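Local coordinates for protein enterochelin esterase (Salmonella enterica subsp. enterica serovar Typhimurium, PDB 3MGA) that probably hydrolyses the ester bonds of the siderophore enterobactin in its ferric form, so that the iron can be released inside the cell, at residues A[64-69]-A[115-120]; A[351-356]-A[381-386]; A[176-181]-A[264-269]; A[181-186]-A[256-261]; A[43-48]-A[72-77]. All coordinates share one frame; numbering follows the deposited sequence.

Contact 1: residues A[64-69]-A[115-120]; sequences HQNAQP and PDRNVL
Leu120 lays its forked end over the backbone of Ala67, with CD1 3.4 Å from Ala67 O and CD2 3.7 Å from the same oxygen. The carbonyl thus sits against both methyl groups. CD1 also reaches back to Asn66, 3.7 Å from its CA, while CD2 runs forward to the proline ring of Pro69, where CD is 3.9 Å away. With chi1 at -74° and the outer part of the chain extended, the isobutyl group stands out from the first turn of helix 117-127 and reaches Asn66, Ala67 and Pro69 of the loop. Five residues before it, ahead of the helix, Pro115 brings CD and CG of its ring to the loop: CD lies 3.3 Å from Asn66 O, and CG meets Gln68 CG at 4.0 Å, the two side chains crossing at about a right angle. The amide of Gln68 leads elsewhere, its NE2 donating to the carbonyls of Ala110 and Glu113. Here the loop between strands 52-57 and 73-74 of the N-terminal domain, a member of the E-set clan of beta-sandwich folds, is packed on the start of the helix that follows strand 92-100. Asp116 caps that helix: Asn118 N donates to Asp116 OD1 over 3.0 Å, meeting the oxygen from above the carboxylate plane, 51° out of it. The end of the Asn66 side chain comes near the CB end of Arg117, whose chain then bends away from the loop. At the start of the loop segment, His64 meets the ring of His383 in the esterase domain, their planes at about 20°.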
# COMPACT_ATOMS: atom_id res chain seq x y z
N HIS A 64 -12.84 4.26 5.37
CA HIS A 64 -13.02 2.98 4.67
C HIS A 64 -14.07 2.09 5.36
O HIS A 64 -14.74 1.29 4.70
CB HIS A 64 -11.68 2.24 4.50
CG HIS A 64 -10.71 2.96 3.61
ND1 HIS A 64 -10.75 2.86 2.23
CD2 HIS A 64 -9.68 3.79 3.89
CE1 HIS A 64 -9.79 3.60 1.71
NE2 HIS A 64 -9.13 4.18 2.70
N GLN A 65 -14.21 2.24 6.68
CA GLN A 65 -15.21 1.48 7.44
C GLN A 65 -16.37 2.39 7.85
O GLN A 65 -17.20 1.98 8.66
CB GLN A 65 -14.59 0.88 8.71
CG GLN A 65 -13.48 -0.12 8.47
CD GLN A 65 -13.94 -1.37 7.74
OE1 GLN A 65 -13.13 -2.08 7.15
NE2 GLN A 65 -15.23 -1.63 7.77
N ASN A 66 -16.44 3.60 7.29
CA ASN A 66 -17.48 4.57 7.67
C ASN A 66 -17.61 4.62 9.18
O ASN A 66 -18.71 4.65 9.72
CB ASN A 66 -18.83 4.24 7.03
CG ASN A 66 -18.86 4.52 5.55
OD1 ASN A 66 -18.00 5.24 5.03
ND2 ASN A 66 -19.85 3.99 4.86
N ALA A 67 -16.47 4.61 9.85
CA ALA A 67 -16.44 4.61 11.30
C ALA A 67 -16.63 6.00 11.86
O ALA A 67 -16.21 7.00 11.26
CB ALA A 67 -15.11 4.02 11.79
N GLN A 68 -17.29 6.07 13.02
CA GLN A 68 -17.48 7.32 13.70
C GLN A 68 -16.09 7.64 14.26
O GLN A 68 -15.44 6.75 14.81
CB GLN A 68 -18.53 7.18 14.81
CG GLN A 68 -19.93 6.82 14.28
CD GLN A 68 -20.94 6.52 15.38
OE1 GLN A 68 -20.61 6.46 16.56
NE2 GLN A 68 -22.19 6.30 14.97
N PRO A 69 -15.62 8.89 14.08
CA PRO A 69 -14.30 9.32 14.55
C PRO A 69 -14.03 8.90 15.99
O PRO A 69 -14.78 9.26 16.90
CB PRO A 69 -14.35 10.83 14.42
CG PRO A 69 -15.28 11.06 13.29
CD PRO A 69 -16.30 9.97 13.34
N PRO A 115 -22.13 7.33 9.18
CA PRO A 115 -21.93 8.67 8.63
C PRO A 115 -21.65 8.63 7.14
O PRO A 115 -21.35 7.57 6.59
CB PRO A 115 -20.68 9.17 9.38
CG PRO A 115 -20.52 8.25 10.55
CD PRO A 115 -21.01 6.94 10.05
N ASP A 116 -21.77 9.78 6.49
CA ASP A 116 -21.50 9.89 5.07
C ASP A 116 -19.98 9.85 4.91
O ASP A 116 -19.27 10.59 5.60
CB ASP A 116 -22.10 11.19 4.50
CG ASP A 116 -21.88 11.34 3.00
OD1 ASP A 116 -21.05 10.60 2.42
OD2 ASP A 116 -22.54 12.22 2.41
N ARG A 117 -19.49 8.98 4.03
CA ARG A 117 -18.06 8.83 3.81
C ARG A 117 -17.43 10.16 3.36
O ARG A 117 -16.35 10.53 3.82
CB ARG A 117 -17.78 7.77 2.75
CG ARG A 117 -16.30 7.40 2.62
CD ARG A 117 -16.01 6.68 1.33
NE ARG A 117 -16.36 7.53 0.20
CZ ARG A 117 -15.59 8.50 -0.30
NH1 ARG A 117 -14.41 8.78 0.24
NH2 ARG A 117 -16.02 9.22 -1.33
N ASN A 118 -18.11 10.86 2.46
CA ASN A 118 -17.63 12.15 1.97
C ASN A 118 -17.43 13.12 3.12
O ASN A 118 -16.44 13.85 3.16
CB ASN A 118 -18.61 12.74 0.95
CG ASN A 118 -18.73 11.88 -0.30
OD1 ASN A 118 -17.85 11.08 -0.60
ND2 ASN A 118 -19.83 12.06 -1.03
N VAL A 119 -18.37 13.12 4.07
CA VAL A 119 -18.29 14.00 5.24
C VAL A 119 -17.10 13.62 6.13
O VAL A 119 -16.47 14.49 6.73
CB VAL A 119 -19.60 13.98 6.07
CG1 VAL A 119 -19.49 14.89 7.29
CG2 VAL A 119 -20.77 14.41 5.21
N LEU A 120 -16.79 12.32 6.20
CA LEU A 120 -15.65 11.85 7.00
C LEU A 120 -14.32 12.35 6.43
O LEU A 120 -13.60 13.08 7.11
CB LEU A 120 -15.63 10.32 7.14
CG LEU A 120 -16.65 9.69 8.08
CD1 LEU A 120 -16.51 8.17 8.07
CD2 LEU A 120 -16.48 10.23 9.49

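Contact 2: residues A[351-356]-A[381-386]; sequences VREPIV and GGHDAL
Glu353 runs from its CB, 4.1 Å from His383 N, past Gly382, with CG 4.2 Å from Gly382 C and CD 3.7 Å from His383 N, and ends at the His383 ring. Its chi1 of 48° places CG between the backbone N and the carbonyl carbon, and the rest of the chain is extended, carrying the carboxylate straight across to the second loop. OE1 accepts from Ser313 OG and Gly350 N. OE2 accepts from His383 ND1 at 3.0 Å, with an N-H...O angle of 145°; it lies in the ring plane, while the carboxylate plane stands 71° from that of the ring. Alongside, the backbones join through Arg352 N, which donates to Gly381 O over 2.9 Å, and through a water that donates to Arg352 O and accepts from His383 N. His383 centres an inverse gamma turn and touches Ser289 of a GxSxG sequence resembling a nucleophile elbow. Acid and histidine come from loops after strands 344-350 and 373-379, as in alpha/beta-hydrolases, consistent with a Ser-His-Glu triad. The bond to ND1 helps set the rotation of the imidazole and leaves NE2 directed to the other side, where a glycerol, probably from the crystallisation liquor, makes a weak hydrogen bond.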
# COMPACT_ATOMS: atom_id res chain seq x y z
N VAL A 351 -9.84 -6.80 3.16
CA VAL A 351 -11.22 -6.84 3.64
C VAL A 351 -11.58 -5.56 4.41
O VAL A 351 -12.75 -5.31 4.69
CB VAL A 351 -11.50 -8.10 4.51
CG1 VAL A 351 -11.39 -9.35 3.67
CG2 VAL A 351 -10.56 -8.17 5.73
N ARG A 352 -10.56 -4.77 4.76
CA ARG A 352 -10.75 -3.50 5.47
C ARG A 352 -10.88 -2.31 4.50
O ARG A 352 -10.72 -1.16 4.90
CB ARG A 352 -9.60 -3.24 6.44
CG ARG A 352 -9.43 -4.24 7.58
CD ARG A 352 -10.57 -4.17 8.53
NE ARG A 352 -10.27 -4.77 9.83
CZ ARG A 352 -11.11 -4.74 10.87
NH1 ARG A 352 -12.29 -4.14 10.75
NH2 ARG A 352 -10.77 -5.30 12.03
N GLU A 353 -11.12 -2.59 3.23
CA GLU A 353 -11.35 -1.55 2.21
C GLU A 353 -12.49 -2.09 1.34
O GLU A 353 -12.26 -2.46 0.19
CB GLU A 353 -10.09 -1.23 1.41
CG GLU A 353 -9.33 -2.46 0.88
CD GLU A 353 -8.10 -2.11 0.06
OE1 GLU A 353 -7.34 -3.04 -0.26
OE2 GLU A 353 -7.87 -0.92 -0.25
N PRO A 354 -13.71 -2.15 1.92
CA PRO A 354 -14.94 -2.68 1.31
C PRO A 354 -15.17 -2.29 -0.13
O PRO A 354 -15.36 -3.16 -0.97
CB PRO A 354 -16.05 -2.10 2.20
CG PRO A 354 -15.45 -1.94 3.51
CD PRO A 354 -13.96 -1.69 3.30
N ILE A 355 -15.16 -0.99 -0.40
CA ILE A 355 -15.41 -0.51 -1.75
C ILE A 355 -14.40 -1.13 -2.70
O ILE A 355 -14.78 -1.75 -3.70
CB ILE A 355 -15.37 1.04 -1.83
CG1 ILE A 355 -16.50 1.65 -0.99
CG2 ILE A 355 -15.51 1.50 -3.27
CD1 ILE A 355 -16.60 3.17 -1.07
N VAL A 356 -13.12 -0.98 -2.38
CA VAL A 356 -12.05 -1.53 -3.20
C VAL A 356 -12.16 -3.05 -3.28
O VAL A 356 -12.06 -3.63 -4.36
CB VAL A 356 -10.67 -1.12 -2.68
CG1 VAL A 356 -9.55 -1.83 -3.46
CG2 VAL A 356 -10.52 0.40 -2.75
N GLY A 381 -6.50 -6.66 6.27
CA GLY A 381 -5.95 -5.32 6.42
C GLY A 381 -6.64 -4.44 5.39
O GLY A 381 -7.64 -4.86 4.80
N GLY A 382 -6.11 -3.24 5.13
CA GLY A 382 -6.75 -2.33 4.18
C GLY A 382 -5.90 -1.63 3.13
O GLY A 382 -4.96 -2.21 2.58
N HIS A 383 -6.30 -0.40 2.83
CA HIS A 383 -5.63 0.45 1.84
C HIS A 383 -4.40 0.97 2.58
O HIS A 383 -4.29 2.15 2.91
CB HIS A 383 -6.60 1.58 1.46
CG HIS A 383 -6.28 2.26 0.16
ND1 HIS A 383 -6.68 1.75 -1.05
CD2 HIS A 383 -5.63 3.41 -0.11
CE1 HIS A 383 -6.28 2.55 -2.02
NE2 HIS A 383 -5.65 3.57 -1.47
N ASP A 384 -3.45 0.07 2.79
CA ASP A 384 -2.32 0.35 3.66
C ASP A 384 -0.98 -0.15 3.09
O ASP A 384 -0.83 -1.33 2.82
CB ASP A 384 -2.67 -0.38 4.97
CG ASP A 384 -1.86 0.06 6.16
OD1 ASP A 384 -0.68 0.46 6.03
OD2 ASP A 384 -2.43 -0.05 7.25
N ALA A 385 -0.01 0.75 2.93
CA ALA A 385 1.33 0.37 2.40
C ALA A 385 2.12 -0.60 3.31
O ALA A 385 3.02 -1.29 2.84
CB ALA A 385 2.17 1.61 2.09
N LEU A 386 1.80 -0.66 4.59
CA LEU A 386 2.46 -1.61 5.48
C LEU A 386 2.10 -3.03 5.03
O LEU A 386 2.94 -3.93 5.07
CB LEU A 386 2.04 -1.38 6.92
CG LEU A 386 2.66 -2.30 7.97
CD1 LEU A 386 4.13 -1.98 8.12
CD2 LEU A 386 1.94 -2.13 9.30
O HOH W 1 -8.54 0.45 4.30

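Contact 3: residues A[176-181]-A[264-269]; sequences MQWHSE and QELLPQ
Glu265 OE1 takes the hydroxyl of Ser180, with OG donating over 2.7 Å to the syn lone pair of the carboxylate. The other oxygen, OE2, faces the backbone beyond the strand: it receives a weak bond from Glu181 N at 3.2 Å and another bond from Arg182 N. An extended chain beyond CG lets Glu265 span the gap between helix 256-273 and the end of strand 174-180. On the way it passes the indole of Trp178, whose edge carries CZ2 3.4 Å from Glu265 OE1, ring and carboxylate planes being 70° apart. Leu266 covers one face of that indole. Its CB is 4.0 Å from the centroid of the six-membered ring and only 15° off the normal, a CH-pi contact, and CD1 continues the cover to Trp178 CG at 3.9 Å. Ser180 CB lies toward the rim of the opposite face, so the indole is sandwiched between helix and strand. The strand, one of the two outermost of the mixed esterase sheet, runs nearly antiparallel to the helix, at 149° with the axes 8.9 Å apart. Because one carboxylate accepts a hydroxyl and two successive backbone N-H groups, one of them weakly, its negative charge is probably stabilised here, and the turn leaving the strand is pinned to the helix.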
# COMPACT_ATOMS: atom_id res chain seq x y z
N MSE A 176 18.03 7.74 -12.43
CA MSE A 176 18.08 8.30 -13.74
C MSE A 176 16.95 9.31 -13.90
O MSE A 176 15.85 9.13 -13.36
CB MSE A 176 17.94 7.14 -14.71
CG MSE A 176 17.87 7.49 -16.15
SE MSE A 176 17.62 5.85 -17.18
CE MSE A 176 17.25 6.75 -18.87
N GLN A 177 17.23 10.38 -14.63
CA GLN A 177 16.25 11.40 -14.87
C GLN A 177 15.67 11.07 -16.23
O GLN A 177 16.38 11.08 -17.23
CB GLN A 177 16.92 12.78 -14.87
CG GLN A 177 15.94 13.97 -14.74
CD GLN A 177 15.27 14.04 -13.37
OE1 GLN A 177 15.72 13.40 -12.41
NE2 GLN A 177 14.19 14.84 -13.27
N TRP A 178 14.38 10.74 -16.26
CA TRP A 178 13.71 10.40 -17.51
C TRP A 178 12.84 11.55 -18.03
O TRP A 178 11.79 11.86 -17.46
CB TRP A 178 12.91 9.09 -17.36
CG TRP A 178 11.94 8.87 -18.47
CD1 TRP A 178 12.16 9.03 -19.80
CD2 TRP A 178 10.60 8.38 -18.34
NE1 TRP A 178 11.03 8.73 -20.52
CE2 TRP A 178 10.05 8.32 -19.64
CE3 TRP A 178 9.80 8.01 -17.26
CZ2 TRP A 178 8.75 7.89 -19.89
CZ3 TRP A 178 8.51 7.59 -17.50
CH2 TRP A 178 8.00 7.54 -18.81
N HIS A 179 13.31 12.16 -19.11
CA HIS A 179 12.63 13.27 -19.78
C HIS A 179 11.75 12.68 -20.88
O HIS A 179 12.25 12.11 -21.86
CB HIS A 179 13.65 14.23 -20.40
CG HIS A 179 14.72 14.67 -19.45
ND1 HIS A 179 14.54 15.68 -18.53
CD2 HIS A 179 16.00 14.24 -19.30
CE1 HIS A 179 15.66 15.85 -17.85
NE2 HIS A 179 16.56 14.99 -18.29
N SER A 180 10.43 12.83 -20.73
CA SER A 180 9.47 12.27 -21.68
C SER A 180 8.96 13.30 -22.69
O SER A 180 8.44 14.34 -22.30
CB SER A 180 8.30 11.69 -20.92
OG SER A 180 7.31 11.22 -21.80
N GLU A 181 9.10 12.98 -23.97
CA GLU A 181 8.63 13.84 -25.05
C GLU A 181 7.12 13.62 -25.19
O GLU A 181 6.35 14.57 -25.37
CB GLU A 181 9.37 13.53 -26.36
CG GLU A 181 9.08 14.53 -27.47
CD GLU A 181 9.82 14.24 -28.78
OE1 GLU A 181 10.61 13.27 -28.84
OE2 GLU A 181 9.59 14.99 -29.75
N GLN A 264 8.41 3.24 -25.49
CA GLN A 264 9.16 3.91 -26.57
C GLN A 264 10.34 4.77 -26.12
O GLN A 264 11.31 4.94 -26.86
CB GLN A 264 8.19 4.80 -27.36
CG GLN A 264 7.03 4.06 -28.03
CD GLN A 264 5.99 5.01 -28.61
OE1 GLN A 264 5.87 6.16 -28.18
NE2 GLN A 264 5.22 4.52 -29.58
N GLU A 265 10.26 5.30 -24.91
CA GLU A 265 11.28 6.19 -24.38
C GLU A 265 12.09 5.60 -23.22
O GLU A 265 13.32 5.57 -23.28
CB GLU A 265 10.61 7.47 -23.89
CG GLU A 265 9.74 8.19 -24.92
CD GLU A 265 8.84 9.26 -24.28
OE1 GLU A 265 8.73 9.29 -23.03
OE2 GLU A 265 8.23 10.05 -25.03
N LEU A 266 11.41 5.13 -22.18
CA LEU A 266 12.07 4.63 -20.96
C LEU A 266 12.79 3.29 -21.07
O LEU A 266 13.98 3.20 -20.77
CB LEU A 266 11.06 4.58 -19.79
CG LEU A 266 11.62 4.15 -18.44
CD1 LEU A 266 12.72 5.10 -17.99
CD2 LEU A 266 10.52 4.05 -17.39
N LEU A 267 12.07 2.24 -21.49
CA LEU A 267 12.66 0.90 -21.60
C LEU A 267 13.92 0.82 -22.45
O LEU A 267 14.83 0.06 -22.11
CB LEU A 267 11.63 -0.13 -22.08
CG LEU A 267 10.45 -0.41 -21.13
CD1 LEU A 267 9.72 -1.68 -21.57
CD2 LEU A 267 10.92 -0.57 -19.70
N PRO A 268 13.98 1.57 -23.57
CA PRO A 268 15.20 1.51 -24.38
C PRO A 268 16.38 2.17 -23.64
O PRO A 268 17.52 1.74 -23.77
CB PRO A 268 14.83 2.26 -25.66
CG PRO A 268 13.34 2.17 -25.72
CD PRO A 268 12.90 2.27 -24.28
N GLN A 269 16.08 3.22 -22.87
CA GLN A 269 17.12 3.88 -22.09
C GLN A 269 17.61 2.91 -21.02
O GLN A 269 18.82 2.75 -20.82
CB GLN A 269 16.59 5.15 -21.42
CG GLN A 269 16.42 6.38 -22.31
CD GLN A 269 17.75 7.00 -22.74
OE1 GLN A 269 18.62 6.31 -23.31
NE2 GLN A 269 17.91 8.30 -22.49

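Contact 4: residues A[181-186]-A[256-261]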
# COMPACT_ATOMS: atom_id res chain seq x y z
N GLU A 181 9.10 12.98 -23.97
CA GLU A 181 8.63 13.84 -25.05
C GLU A 181 7.12 13.62 -25.19
O GLU A 181 6.35 14.57 -25.37
CB GLU A 181 9.37 13.53 -26.36
CG GLU A 181 9.08 14.53 -27.47
CD GLU A 181 9.82 14.24 -28.78
OE1 GLU A 181 10.61 13.27 -28.84
OE2 GLU A 181 9.59 14.99 -29.75
N ARG A 182 6.71 12.36 -25.12
CA ARG A 182 5.30 11.96 -25.17
C ARG A 182 4.49 12.67 -24.07
O ARG A 182 3.46 13.27 -24.34
CB ARG A 182 5.23 10.44 -25.00
CG ARG A 182 3.87 9.80 -24.67
CD ARG A 182 2.96 9.67 -25.82
NE ARG A 182 3.53 8.87 -26.89
CZ ARG A 182 2.89 8.58 -28.02
NH1 ARG A 182 1.64 8.98 -28.20
NH2 ARG A 182 3.49 7.86 -28.96
N LEU A 183 4.98 12.60 -22.84
CA LEU A 183 4.28 13.22 -21.70
C LEU A 183 4.57 14.70 -21.53
O LEU A 183 3.72 15.44 -21.02
CB LEU A 183 4.63 12.49 -20.40
CG LEU A 183 4.15 11.04 -20.38
CD1 LEU A 183 4.70 10.31 -19.16
CD2 LEU A 183 2.61 11.00 -20.42
N GLY A 184 5.77 15.12 -21.92
CA GLY A 184 6.15 16.52 -21.81
C GLY A 184 6.56 16.90 -20.41
O GLY A 184 6.36 18.03 -19.99
N ASN A 185 7.11 15.93 -19.67
CA ASN A 185 7.57 16.17 -18.31
C ASN A 185 8.79 15.30 -17.98
O ASN A 185 9.04 14.31 -18.67
CB ASN A 185 6.44 15.95 -17.30
CG ASN A 185 5.90 14.52 -17.30
OD1 ASN A 185 6.64 13.56 -17.46
ND2 ASN A 185 4.59 14.40 -17.10
N SER A 186 9.54 15.70 -16.96
CA SER A 186 10.73 14.97 -16.50
C SER A 186 10.41 14.27 -15.20
O SER A 186 9.51 14.69 -14.46
CB SER A 186 11.92 15.91 -16.32
OG SER A 186 12.27 16.51 -17.57
N ALA A 256 -3.15 6.05 -21.75
CA ALA A 256 -2.33 5.32 -22.73
C ALA A 256 -0.96 5.92 -22.96
O ALA A 256 0.00 5.19 -23.12
CB ALA A 256 -3.09 5.17 -24.05
N ASP A 257 -0.87 7.25 -22.97
CA ASP A 257 0.44 7.90 -23.18
C ASP A 257 1.48 7.49 -22.17
O ASP A 257 2.65 7.34 -22.52
CB ASP A 257 0.31 9.42 -23.24
CG ASP A 257 -0.20 9.90 -24.58
OD1 ASP A 257 -0.37 9.06 -25.49
OD2 ASP A 257 -0.41 11.13 -24.74
N PHE A 258 1.09 7.31 -20.92
CA PHE A 258 2.05 6.91 -19.90
C PHE A 258 2.75 5.62 -20.31
O PHE A 258 3.98 5.56 -20.34
CB PHE A 258 1.38 6.74 -18.54
CG PHE A 258 2.31 6.25 -17.47
CD1 PHE A 258 3.18 7.13 -16.84
CD2 PHE A 258 2.33 4.92 -17.10
CE1 PHE A 258 4.04 6.69 -15.86
CE2 PHE A 258 3.20 4.47 -16.12
CZ PHE A 258 4.05 5.36 -15.50
N TRP A 259 1.96 4.60 -20.66
CA TRP A 259 2.53 3.31 -21.05
C TRP A 259 3.18 3.30 -22.43
O TRP A 259 4.12 2.54 -22.64
CB TRP A 259 1.49 2.20 -20.91
CG TRP A 259 1.20 1.95 -19.48
CD1 TRP A 259 0.08 2.29 -18.79
CD2 TRP A 259 2.11 1.37 -18.53
NE1 TRP A 259 0.21 1.92 -17.48
CE2 TRP A 259 1.45 1.36 -17.29
CE3 TRP A 259 3.40 0.84 -18.62
CZ2 TRP A 259 2.03 0.83 -16.14
CZ3 TRP A 259 3.98 0.32 -17.49
CH2 TRP A 259 3.30 0.32 -16.26
N LEU A 260 2.68 4.13 -23.35
CA LEU A 260 3.32 4.25 -24.65
C LEU A 260 4.70 4.84 -24.42
O LEU A 260 5.69 4.33 -24.93
CB LEU A 260 2.52 5.15 -25.60
CG LEU A 260 1.24 4.59 -26.21
CD1 LEU A 260 0.48 5.69 -26.92
CD2 LEU A 260 1.53 3.42 -27.17
N ALA A 261 4.76 5.91 -23.63
CA ALA A 261 6.00 6.60 -23.31
C ALA A 261 7.02 5.69 -22.64
O ALA A 261 8.21 5.75 -22.95
CB ALA A 261 5.71 7.81 -22.42
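Asp257 comes first, on the opening turn of helix 256-273, and receives Arg182 from across the gap. Arg182 NH1 meets Asp257 OD1 at 3.4 Å in a salt bridge whose hydrogen bond is weak, the guanidinium and carboxylate planes standing 56° apart. The aliphatic part of the arginine comes just as near the same carboxylate, with Arg182 CD 3.4 Å from Asp257 CG. Asp257 CB also meets Leu183 CD2 at 4.0 Å. Phe258 sets out away from the turn, yet its CD1 is 4.2 Å from Leu183 CD1. Leu260 supplies hydrophobic cover: its CD1 lies over one guanidinium face, 3.7 Å from Arg182 NH1. Last comes Ala261, whose CB touches both Arg182 and Leu183, 3.5 Å from Arg182 CG and 4.1 Å from Leu183 CG. Bends at chi2 (77°) and chi3 (59°) turn the arginine across the helix surface, and its NH2 goes on to Gln264 OE1, a stronger partner than Asp257. Residues 181-186 connect antiparallel strands 174-180 and 185-193, with Gly184 and Asn185 facing Ser180 in a G1 beta bulge. The helix is one of those flanking the central, mostly parallel sheet of the alpha/beta-hydrolase fold, and here it covers the turn of the hairpin at the sheet's edge.

Contact 5: residues A[43-48]-A[72-77]; sequences GNETHS and MARIAG
Glu45 and Arg74 meet through bent chains: chi2 of 77° folds the glutamate over toward residues 74-77, and chi3 of 48° turns the end of the arginine across the loop 43-48. Both segments belong to the N-terminal domain, of the E-set clan of beta-sandwich folds, where the loop between strands 32-39 and 52-57 lies against the end of strand 73-74, at one edge of its sheet, and the turn that follows it. Glu45 OE2 accepts from Gly77 N at 2.7 Å, the N-H...O angle being 163°; the donor comes on the syn side, a little out of the carboxylate plane. The same oxygen touches Ala76 CA and, at 3.3 Å, Arg74 CD. Toward the guanidinium it acts by charge alone, for it stands well out of that plane, 4.1 Å from Arg74 NE. The flat end of Arg74 instead lies against the loop backbone, one face covered by the peptide between Asn44 and Glu45, with Glu45 N over its centre. NH2 is 3.0 Å from Gly43 O and forms a salt bridge with Asp40, whose OD2 also bonds Ser48 OG; the acid therefore ties arginine and loop together. Within the loop, Asn44 uses its side-chain oxygen to brace residues 45-47, which have helical backbone angles. His47 ND1 donates to Asn44 OD1 over 2.7 Å, nearly in the imidazole plane, and Thr46 OG1 donates to the same oxygen at 3.0 Å from the opposite face of the amide plane.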
# COMPACT_ATOMS: atom_id res chain seq x y z
N GLY A 43 0.67 17.71 30.62
CA GLY A 43 0.09 17.35 31.92
C GLY A 43 -1.33 16.81 31.98
O GLY A 43 -1.80 16.16 31.04
N ASN A 44 -1.98 17.06 33.11
CA ASN A 44 -3.35 16.60 33.36
C ASN A 44 -4.42 17.59 32.86
O ASN A 44 -4.10 18.56 32.17
CB ASN A 44 -3.53 16.29 34.86
CG ASN A 44 -3.30 17.49 35.76
OD1 ASN A 44 -3.37 18.64 35.32
ND2 ASN A 44 -3.04 17.23 37.03
N GLU A 45 -5.69 17.32 33.20
CA GLU A 45 -6.83 18.16 32.79
C GLU A 45 -6.59 19.66 32.96
O GLU A 45 -6.64 20.42 31.99
CB GLU A 45 -8.11 17.81 33.57
CG GLU A 45 -8.56 16.35 33.57
CD GLU A 45 -7.74 15.46 34.49
OE1 GLU A 45 -7.09 15.98 35.42
OE2 GLU A 45 -7.76 14.22 34.30
N THR A 46 -6.35 20.07 34.21
CA THR A 46 -6.15 21.48 34.57
C THR A 46 -5.00 22.18 33.86
O THR A 46 -5.03 23.40 33.68
CB THR A 46 -5.96 21.66 36.10
OG1 THR A 46 -4.83 20.90 36.55
CG2 THR A 46 -7.20 21.20 36.85
N HIS A 47 -3.98 21.42 33.46
CA HIS A 47 -2.82 21.99 32.78
C HIS A 47 -2.92 21.89 31.26
O HIS A 47 -2.83 22.91 30.56
CB HIS A 47 -1.53 21.32 33.28
CG HIS A 47 -1.24 21.58 34.73
ND1 HIS A 47 -1.65 20.73 35.73
CD2 HIS A 47 -0.58 22.60 35.34
CE1 HIS A 47 -1.26 21.21 36.90
NE2 HIS A 47 -0.61 22.34 36.69
N SER A 48 -3.12 20.68 30.74
CA SER A 48 -3.22 20.45 29.30
C SER A 48 -4.52 20.97 28.67
O SER A 48 -5.61 20.67 29.16
CB SER A 48 -3.09 18.96 28.99
OG SER A 48 -3.26 18.73 27.60
N MSE A 72 -9.29 9.16 21.97
CA MSE A 72 -8.94 8.57 23.24
C MSE A 72 -9.62 9.37 24.37
O MSE A 72 -10.26 10.40 24.14
CB MSE A 72 -7.43 8.58 23.48
CG MSE A 72 -6.60 7.83 22.45
SE MSE A 72 -4.76 7.64 23.06
CE MSE A 72 -4.01 6.69 21.53
N ALA A 73 -9.47 8.85 25.58
CA ALA A 73 -10.00 9.48 26.77
C ALA A 73 -8.91 9.37 27.82
O ALA A 73 -8.21 8.35 27.88
CB ALA A 73 -11.27 8.77 27.23
N ARG A 74 -8.74 10.41 28.63
CA ARG A 74 -7.71 10.38 29.67
C ARG A 74 -8.23 9.84 31.00
O ARG A 74 -9.38 10.07 31.37
CB ARG A 74 -7.05 11.74 29.91
CG ARG A 74 -7.98 12.91 30.15
CD ARG A 74 -7.31 13.98 31.02
NE ARG A 74 -5.95 14.35 30.60
CZ ARG A 74 -5.64 15.37 29.80
NH1 ARG A 74 -6.58 16.16 29.28
NH2 ARG A 74 -4.37 15.60 29.51
N ILE A 75 -7.36 9.13 31.70
CA ILE A 75 -7.69 8.57 33.00
C ILE A 75 -7.64 9.74 33.96
O ILE A 75 -6.56 10.25 34.25
CB ILE A 75 -6.69 7.47 33.43
CG1 ILE A 75 -6.44 6.47 32.29
CG2 ILE A 75 -7.17 6.76 34.69
CD1 ILE A 75 -7.70 5.89 31.69
N ALA A 76 -8.80 10.19 34.42
CA ALA A 76 -8.91 11.34 35.32
C ALA A 76 -7.76 11.43 36.34
O ALA A 76 -7.48 10.48 37.06
CB ALA A 76 -10.25 11.31 36.05
N GLY A 77 -7.10 12.59 36.37
CA GLY A 77 -6.00 12.84 37.30
C GLY A 77 -4.59 12.67 36.74
O GLY A 77 -3.63 13.17 37.32

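Overall arrangement
From the N terminus, contact 5 opens first, joining a loop to an edge strand of the N-terminal domain. Contact 1 opens inside it and closes later, at the start of helix 117-127, so the two cross. Contacts 3 and 4 follow in the esterase domain: contact 4 nests within the loop closed by contact 3, and together, their centres 9 Å apart, they fasten strand 174-180 and the turn leading to strand 185-193 to helix 256-273. Contact 2 comes last, joining loops beyond the strands at the other edge of that sheet. Contacts 1 and 2 touch across the domain boundary, Gln65 packing on Arg352 and His64 on Pro354. Contacts 3 and 5 lie on opposite sides of the chain's centre, their centres 56 Å apart.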